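Local coordinates for protein FACT complex subunit SPT16 (Ashbya gossypii, PDB 6A8M) that probably acts, as part of the FACT histone chaperone complex, to reorganize nucleosomes during transcription, replication and repair; this chain is the N-terminal, peptidase-like part of the subunit, at residues F249-Q263 with I287-N301. Numbering follows the deposited sequence. Where two conformers were deposited one is given.
Sequences FDVNYLDWAYSPIIQ and ILASCGIRYKNYCSN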
# COMPACT_ATOMS: atom_id res chain seq x y z
N PHE A 249 -2.76 -8.08 -19.28
CA PHE A 249 -2.29 -8.61 -18.01
C PHE A 249 -0.92 -9.26 -18.19
O PHE A 249 -0.72 -10.05 -19.12
CB PHE A 249 -3.29 -9.62 -17.45
CG PHE A 249 -2.83 -10.30 -16.16
CD1 PHE A 249 -2.56 -9.56 -15.03
CD2 PHE A 249 -2.70 -11.67 -16.10
CE1 PHE A 249 -2.13 -10.16 -13.85
CE2 PHE A 249 -2.29 -12.30 -14.92
CZ PHE A 249 -2.01 -11.56 -13.80
N ASP A 250 0.01 -8.93 -17.30
CA ASP A 250 1.37 -9.48 -17.33
C ASP A 250 1.61 -10.19 -16.00
O ASP A 250 1.66 -9.54 -14.95
CB ASP A 250 2.39 -8.36 -17.54
CG ASP A 250 3.80 -8.88 -17.82
OD1 ASP A 250 4.14 -10.01 -17.42
OD2 ASP A 250 4.58 -8.13 -18.45
N VAL A 251 1.77 -11.52 -16.05
CA VAL A 251 1.91 -12.32 -14.83
C VAL A 251 3.12 -11.90 -14.02
O VAL A 251 3.16 -12.09 -12.80
CB VAL A 251 1.98 -13.83 -15.15
CG1 VAL A 251 0.68 -14.34 -15.79
CG2 VAL A 251 3.18 -14.12 -16.03
N ASN A 252 4.14 -11.33 -14.68
CA ASN A 252 5.38 -10.96 -14.02
C ASN A 252 5.23 -9.77 -13.08
O ASN A 252 6.14 -9.52 -12.29
CB ASN A 252 6.46 -10.63 -15.05
CG ASN A 252 6.99 -11.86 -15.75
OD1 ASN A 252 6.91 -12.98 -15.23
ND2 ASN A 252 7.54 -11.67 -16.94
N TYR A 253 4.11 -9.05 -13.14
CA TYR A 253 3.89 -7.90 -12.26
C TYR A 253 2.87 -8.17 -11.16
O TYR A 253 2.42 -7.22 -10.52
CB TYR A 253 3.45 -6.69 -13.08
CG TYR A 253 4.51 -6.18 -14.02
CD1 TYR A 253 5.48 -5.29 -13.57
CD2 TYR A 253 4.51 -6.54 -15.35
CE1 TYR A 253 6.44 -4.80 -14.44
CE2 TYR A 253 5.47 -6.06 -16.22
CZ TYR A 253 6.44 -5.19 -15.77
OH TYR A 253 7.39 -4.71 -16.64
N LEU A 254 2.46 -9.42 -10.97
CA LEU A 254 1.56 -9.79 -9.87
C LEU A 254 2.39 -10.36 -8.73
O LEU A 254 3.26 -11.21 -8.95
CB LEU A 254 0.52 -10.80 -10.35
CG LEU A 254 -0.67 -10.97 -9.41
CD1 LEU A 254 -1.70 -9.89 -9.69
CD2 LEU A 254 -1.27 -12.37 -9.56
N ASP A 255 2.11 -9.90 -7.50
CA ASP A 255 2.82 -10.39 -6.32
C ASP A 255 1.89 -10.27 -5.11
O ASP A 255 0.80 -9.71 -5.19
CB ASP A 255 4.14 -9.61 -6.13
CG ASP A 255 5.15 -10.33 -5.22
OD1 ASP A 255 4.88 -11.46 -4.77
OD2 ASP A 255 6.23 -9.74 -5.00
N TRP A 256 2.33 -10.79 -3.97
CA TRP A 256 1.62 -10.55 -2.72
C TRP A 256 1.95 -9.17 -2.17
O TRP A 256 3.10 -8.72 -2.25
CB TRP A 256 1.99 -11.60 -1.67
CG TRP A 256 1.44 -12.95 -1.94
CD1 TRP A 256 2.13 -14.07 -2.32
CD2 TRP A 256 0.06 -13.35 -1.86
NE1 TRP A 256 1.27 -15.13 -2.47
CE2 TRP A 256 -0.00 -14.71 -2.20
CE3 TRP A 256 -1.12 -12.68 -1.53
CZ2 TRP A 256 -1.20 -15.43 -2.22
CZ3 TRP A 256 -2.31 -13.39 -1.56
CH2 TRP A 256 -2.34 -14.75 -1.89
N ALA A 257 0.95 -8.51 -1.57
CA ALA A 257 1.23 -7.30 -0.79
C ALA A 257 1.78 -7.62 0.59
O ALA A 257 2.48 -6.79 1.20
CB ALA A 257 -0.02 -6.44 -0.66
N TYR A 258 1.44 -8.80 1.10
CA TYR A 258 1.87 -9.31 2.40
C TYR A 258 1.55 -10.80 2.39
O TYR A 258 0.80 -11.28 1.54
CB TYR A 258 1.18 -8.57 3.58
CG TYR A 258 -0.32 -8.71 3.59
CD1 TYR A 258 -1.13 -7.82 2.87
CD2 TYR A 258 -0.94 -9.73 4.31
CE1 TYR A 258 -2.51 -7.97 2.88
CE2 TYR A 258 -2.31 -9.87 4.33
CZ TYR A 258 -3.09 -8.98 3.61
OH TYR A 258 -4.46 -9.15 3.61
N SER A 259 2.12 -11.52 3.34
CA SER A 259 1.83 -12.94 3.46
C SER A 259 0.39 -13.13 3.94
O SER A 259 -0.02 -12.49 4.91
CB SER A 259 2.80 -13.62 4.43
OG SER A 259 4.09 -13.78 3.86
N PRO A 260 -0.39 -13.99 3.29
CA PRO A 260 -1.79 -14.19 3.69
C PRO A 260 -1.90 -14.58 5.16
O PRO A 260 -1.06 -15.28 5.70
CB PRO A 260 -2.26 -15.34 2.79
CG PRO A 260 -1.36 -15.27 1.58
CD PRO A 260 -0.02 -14.76 2.08
N ILE A 261 -2.98 -14.11 5.79
CA ILE A 261 -3.18 -14.27 7.22
C ILE A 261 -4.42 -15.13 7.43
O ILE A 261 -5.50 -14.78 6.94
CB ILE A 261 -3.36 -12.92 7.93
CG1 ILE A 261 -2.13 -12.02 7.74
CG2 ILE A 261 -3.66 -13.14 9.42
CD1 ILE A 261 -2.35 -10.55 8.13
N ILE A 262 -4.27 -16.22 8.17
CA ILE A 262 -5.38 -17.03 8.66
C ILE A 262 -5.26 -17.11 10.18
O ILE A 262 -4.16 -17.34 10.71
CB ILE A 262 -5.39 -18.43 8.03
CG1 ILE A 262 -5.54 -18.32 6.51
CG2 ILE A 262 -6.49 -19.34 8.62
CD1 ILE A 262 -5.40 -19.67 5.81
N GLN A 263 -6.37 -16.87 10.87
CA GLN A 263 -6.46 -17.01 12.33
C GLN A 263 -7.78 -17.71 12.63
O GLN A 263 -8.84 -17.10 12.46
CB GLN A 263 -6.38 -15.66 13.05
CG GLN A 263 -5.08 -14.92 12.80
CD GLN A 263 -5.08 -13.54 13.43
OE1 GLN A 263 -6.09 -13.10 14.00
NE2 GLN A 263 -3.96 -12.85 13.32
N ILE A 287 -13.49 -18.10 11.68
CA ILE A 287 -12.15 -18.20 11.13
C ILE A 287 -11.89 -16.96 10.27
O ILE A 287 -12.69 -16.64 9.39
CB ILE A 287 -11.97 -19.48 10.30
CG1 ILE A 287 -12.28 -20.69 11.19
CG2 ILE A 287 -10.57 -19.53 9.67
CD1 ILE A 287 -12.30 -22.00 10.45
N LEU A 288 -10.79 -16.27 10.55
CA LEU A 288 -10.45 -15.03 9.86
C LEU A 288 -9.43 -15.29 8.77
O LEU A 288 -8.43 -16.00 8.99
CB LEU A 288 -9.89 -13.99 10.83
CG LEU A 288 -10.71 -13.71 12.10
CD1 LEU A 288 -10.06 -12.54 12.84
CD2 LEU A 288 -12.17 -13.42 11.80
N ALA A 289 -9.65 -14.68 7.61
CA ALA A 289 -8.70 -14.79 6.52
C ALA A 289 -8.49 -13.43 5.88
O ALA A 289 -9.43 -12.64 5.76
CB ALA A 289 -9.20 -15.79 5.47
N SER A 290 -7.24 -13.16 5.48
CA SER A 290 -6.89 -11.90 4.83
C SER A 290 -5.87 -12.17 3.73
O SER A 290 -4.88 -12.86 3.96
CB SER A 290 -6.28 -10.88 5.80
OG SER A 290 -7.14 -10.53 6.87
N CYS A 291 -6.07 -11.56 2.58
CA CYS A 291 -4.97 -11.60 1.64
C CYS A 291 -5.01 -10.33 0.82
O CYS A 291 -6.04 -9.66 0.71
CB CYS A 291 -5.00 -12.86 0.78
SG CYS A 291 -6.36 -12.97 -0.33
N GLY A 292 -3.85 -9.98 0.29
CA GLY A 292 -3.71 -8.74 -0.43
C GLY A 292 -2.67 -8.89 -1.51
O GLY A 292 -1.60 -9.44 -1.26
N ILE A 293 -2.97 -8.37 -2.70
CA ILE A 293 -2.19 -8.59 -3.90
C ILE A 293 -1.63 -7.24 -4.34
O ILE A 293 -2.17 -6.19 -4.00
CB ILE A 293 -3.08 -9.21 -5.00
CG1 ILE A 293 -3.33 -10.69 -4.67
CG2 ILE A 293 -2.52 -9.03 -6.41
CD1 ILE A 293 -2.13 -11.58 -4.95
N ARG A 294 -0.51 -7.27 -5.07
CA ARG A 294 -0.02 -6.10 -5.78
C ARG A 294 -0.03 -6.41 -7.27
O ARG A 294 0.37 -7.50 -7.69
CB ARG A 294 1.42 -5.70 -5.36
CG ARG A 294 1.63 -5.38 -3.88
CD ARG A 294 2.99 -4.67 -3.65
NE ARG A 294 4.09 -5.39 -4.30
CZ ARG A 294 4.99 -6.15 -3.67
NH1 ARG A 294 4.95 -6.31 -2.36
NH2 ARG A 294 5.94 -6.75 -4.38
N TYR A 295 -0.51 -5.46 -8.06
CA TYR A 295 -0.33 -5.54 -9.51
C TYR A 295 0.34 -4.27 -9.98
O TYR A 295 -0.19 -3.17 -9.77
CB TYR A 295 -1.64 -5.74 -10.26
CG TYR A 295 -1.36 -5.90 -11.71
CD1 TYR A 295 -0.69 -7.02 -12.18
CD2 TYR A 295 -1.73 -4.93 -12.62
CE1 TYR A 295 -0.42 -7.16 -13.54
CE2 TYR A 295 -1.47 -5.07 -13.97
CZ TYR A 295 -0.80 -6.18 -14.42
OH TYR A 295 -0.54 -6.34 -15.77
N LYS A 296 1.48 -4.42 -10.65
CA LYS A 296 2.34 -3.29 -11.02
C LYS A 296 2.49 -2.33 -9.85
O LYS A 296 2.41 -1.10 -10.01
CB LYS A 296 1.81 -2.58 -12.26
CG LYS A 296 1.94 -3.46 -13.50
CD LYS A 296 1.53 -2.71 -14.78
CE LYS A 296 2.67 -1.85 -15.32
NZ LYS A 296 2.47 -1.56 -16.79
N ASN A 297 2.71 -2.91 -8.67
CA ASN A 297 3.03 -2.28 -7.39
C ASN A 297 1.80 -1.69 -6.69
O ASN A 297 1.95 -1.18 -5.57
CB ASN A 297 4.12 -1.21 -7.49
CG ASN A 297 5.39 -1.74 -8.17
OD1 ASN A 297 5.87 -1.18 -9.16
ND2 ASN A 297 5.91 -2.83 -7.65
N TYR A 298 0.60 -1.76 -7.28
CA TYR A 298 -0.60 -1.21 -6.65
C TYR A 298 -1.26 -2.26 -5.76
O TYR A 298 -1.67 -3.31 -6.25
CB TYR A 298 -1.56 -0.65 -7.72
CG TYR A 298 -0.97 0.63 -8.23
CD1 TYR A 298 -0.06 0.62 -9.29
CD2 TYR A 298 -1.24 1.83 -7.59
CE1 TYR A 298 0.56 1.81 -9.69
CE2 TYR A 298 -0.66 3.02 -8.03
CZ TYR A 298 0.25 2.99 -9.05
OH TYR A 298 0.86 4.17 -9.41
N CYS A 299 -1.37 -1.96 -4.46
CA CYS A 299 -1.89 -2.87 -3.44
C CYS A 299 -3.41 -2.88 -3.37
O CYS A 299 -4.07 -1.85 -3.53
CB CYS A 299 -1.37 -2.50 -2.06
SG CYS A 299 0.42 -2.55 -1.92
N SER A 300 -3.95 -4.06 -3.06
CA SER A 300 -5.35 -4.26 -2.69
C SER A 300 -5.38 -5.17 -1.46
O SER A 300 -4.37 -5.76 -1.05
CB SER A 300 -6.17 -4.86 -3.84
OG SER A 300 -5.64 -6.12 -4.23
N ASN A 301 -6.57 -5.27 -0.86
CA ASN A 301 -6.73 -6.01 0.38
C ASN A 301 -8.14 -6.56 0.43
O ASN A 301 -9.07 -5.89 -0.02
CB ASN A 301 -6.48 -5.13 1.62
CG ASN A 301 -6.41 -5.94 2.88
OD1 ASN A 301 -5.65 -6.90 2.93
ND2 ASN A 301 -7.23 -5.59 3.89
O HOH W 1 3.24 -5.79 -8.24
O HOH W 2 -1.86 -11.58 1.58
O HOH W 3 -7.12 -12.71 8.52
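Arg294 rises beside Asp255 and leans toward residues 255-257. Its CB lies near Asp255 O, which accepts a nearly straight hydrogen bond from Arg294 N (2.8 Å, 175°). CG packs on Ala257, 3.7 Å from Ala257 CA. The bend at chi3 (-49°) then tilts the guanidinium toward the neighbouring chain segment. There Trp256 O sits over one face of the group, and Arg294 NH2 forms a salt bridge with Asp255 OD2 at 3.1 Å. The carboxylate and guanidinium planes are 79° apart, so the two groups meet through one N-O pair.

On the other face of the sheet, Tyr295 slants against Phe249, and Tyr295 OH accepts a hydrogen bond from Asp250 N (3.1 Å). The Trp256 ring is held between Ile293 CD1 on one face and Pro260 CG on the other; its NE1 is hydrogen-bonded to Glu223 O.

Past Trp256 the pairing shifts by two residues. Tyr258 turns its ring across this break, and its OH donates to Asn301 OD1 at 2.6 Å, nearly along the C=O axis. A water bridges Tyr258 O and Gly292 N. Regular antiparallel pairing resumes at Ile261 with Ser290, and Ile262 packs on helix 215-224. Two short strands thus pair antiparallel with one long, interrupted strand, within the mixed sheet of the peptidase M24-like (pita-bread) domain of Spt16.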